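Local coordinates for Peptide/nickel transport system substrate-binding protein (Listeria monocytogenes serotype 1/2a, PDB 5KZT) that binds peptides and probably serves as the substrate-binding component of a peptide uptake system, delivering them for transport across the membrane, at residues Phe385-Asp388 against Gln389-Asn393. Sequence-based numbering, arbitrary orientation.
Sequences FIQD and QLQKN
Phe385 and Gln389 pack against each other one helical turn apart. The Gln389 amide runs nearly parallel to the ring, with the planes 6° apart. Gln389 CG sits 3.5 Å from Phe385 CE1, and Gln389 NE2 comes 3.7 Å from Phe385 CZ. A bend at chi2 (-82°) turns the amide alongside the ring. Gln389 OE1 accepts a hydrogen bond from Asp302 N, which helps fix the rotation of the amide. On the buried, tightly packed side, Ile386 CG2 meets Leu390 CD1 at 3.7 Å. Between the same two residues, Leu390 N gives Ile386 O an almost straight hydrogen bond of 2.9 Å. The same i to i+4 bonding joins Gln387 to Gln391, whose side chains run alongside each other, both ending on the backbone of Val399. The side carrying the exposed Lys392 is looser. Asp388 OD1 and Lys392 NZ stay 4.1 Å apart, too far for a salt bridge, although their attraction may still count. All of this belongs to helix 377-393, the crossover helix of a beta-alpha-beta unit between parallel strands 367-374 and 397-404. Ile386 and Leu390 pack on strand 420-425, Gln387 and Gln391 face strand 397-404, and Phe385 rests against helix 303-311.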
loop_
_atom_site.group_PDB
_atom_site.type_symbol
_atom_site.label_atom_id
_atom_site.label_comp_id
_atom_site.label_asym_id
_atom_site.label_seq_id
_atom_site.Cartn_x
_atom_site.Cartn_y
_atom_site.Cartn_z
ATOM N N PHE A 385 -8.905 -14.531 17.235
ATOM C CA PHE A 385 -9.671 -13.517 17.981
ATOM C C PHE A 385 -10.981 -13.143 17.278
ATOM O O PHE A 385 -12.032 -13.103 17.906
ATOM C CB PHE A 385 -8.819 -12.260 18.216
ATOM C CG PHE A 385 -9.474 -11.220 19.090
ATOM C CD1 PHE A 385 -10.353 -10.281 18.547
ATOM C CD2 PHE A 385 -9.176 -11.145 20.451
ATOM C CE1 PHE A 385 -10.944 -9.313 19.342
ATOM C CE2 PHE A 385 -9.759 -10.171 21.248
ATOM C CZ PHE A 385 -10.654 -9.264 20.694
ATOM N N ILE A 386 -10.901 -12.863 15.979
ATOM C CA ILE A 386 -12.080 -12.502 15.200
ATOM C C ILE A 386 -13.064 -13.675 15.118
ATOM O O ILE A 386 -14.267 -13.486 15.308
ATOM C CB ILE A 386 -11.685 -11.973 13.798
ATOM C CG1 ILE A 386 -11.020 -10.608 13.953
ATOM C CG2 ILE A 386 -12.892 -11.816 12.887
ATOM C CD1 ILE A 386 -10.191 -10.208 12.779
ATOM N N GLN A 387 -12.554 -14.875 14.858
ATOM C CA GLN A 387 -13.387 -16.087 14.892
ATOM C C GLN A 387 -14.151 -16.177 16.231
ATOM O O GLN A 387 -15.380 -16.369 16.248
ATOM C CB GLN A 387 -12.525 -17.327 14.677
ATOM C CG GLN A 387 -13.223 -18.678 14.870
ATOM C CD GLN A 387 -12.261 -19.843 14.710
ATOM O OE1 GLN A 387 -11.348 -20.040 15.521
ATOM N NE2 GLN A 387 -12.478 -20.638 13.690
ATOM N N ASP A 388 -13.411 -16.038 17.332
ATOM C CA ASP A 388 -13.984 -16.030 18.693
ATOM C C ASP A 388 -15.115 -14.993 18.824
ATOM O O ASP A 388 -16.209 -15.328 19.292
ATOM C CB ASP A 388 -12.850 -15.903 19.761
ATOM C CG ASP A 388 -13.084 -14.804 20.837
ATOM O OD1 ASP A 388 -13.956 -15.004 21.721
ATOM O OD2 ASP A 388 -12.317 -13.769 20.828
ATOM N N GLN A 389 -14.871 -13.767 18.356
ATOM C CA GLN A 389 -15.824 -12.667 18.499
ATOM C C GLN A 389 -17.117 -12.930 17.734
ATOM O O GLN A 389 -18.225 -12.859 18.292
ATOM C CB GLN A 389 -15.199 -11.360 18.019
ATOM C CG GLN A 389 -14.077 -10.855 18.916
ATOM C CD GLN A 389 -14.579 -10.103 20.128
ATOM O OE1 GLN A 389 -15.404 -9.198 20.012
ATOM N NE2 GLN A 389 -14.080 -10.464 21.302
ATOM N N LEU A 390 -16.966 -13.286 16.472
ATOM C CA LEU A 390 -18.114 -13.504 15.616
ATOM C C LEU A 390 -18.916 -14.743 16.046
ATOM O O LEU A 390 -20.146 -14.680 16.121
ATOM C CB LEU A 390 -17.676 -13.600 14.159
ATOM C CG LEU A 390 -16.981 -12.360 13.600
ATOM C CD1 LEU A 390 -16.479 -12.656 12.195
ATOM C CD2 LEU A 390 -17.864 -11.124 13.636
ATOM N N GLN A 391 -18.233 -15.850 16.356
ATOM C CA GLN A 391 -18.944 -17.085 16.737
ATOM C C GLN A 391 -19.706 -16.948 18.057
ATOM O O GLN A 391 -20.875 -17.362 18.141
ATOM C CB GLN A 391 -18.012 -18.297 16.734
ATOM C CG GLN A 391 -17.578 -18.680 15.316
ATOM C CD GLN A 391 -16.675 -19.900 15.218
ATOM O OE1 GLN A 391 -16.449 -20.404 14.122
ATOM N NE2 GLN A 391 -16.143 -20.370 16.344
ATOM N N LYS A 392 -19.089 -16.340 19.068
ATOM C CA LYS A 392 -19.774 -16.179 20.353
ATOM C C LYS A 392 -20.965 -15.217 20.258
ATOM O O LYS A 392 -21.953 -15.413 20.946
ATOM C CB LYS A 392 -18.814 -15.748 21.466
ATOM C CG LYS A 392 -18.519 -14.256 21.524
ATOM C CD LYS A 392 -17.642 -13.898 22.709
ATOM C CE LYS A 392 -17.341 -12.409 22.714
ATOM N NZ LYS A 392 -16.160 -12.141 23.573
ATOM N N ASN A 393 -20.858 -14.185 19.419
ATOM C CA ASN A 393 -21.873 -13.120 19.340
ATOM C C ASN A 393 -23.034 -13.415 18.370
ATOM O O ASN A 393 -24.135 -12.910 18.581
ATOM C CB ASN A 393 -21.230 -11.764 18.974
ATOM C CG ASN A 393 -20.412 -11.155 20.122
ATOM O OD1 ASN A 393 -20.726 -11.346 21.282
ATOM N ND2 ASN A 393 -19.384 -10.382 19.785
#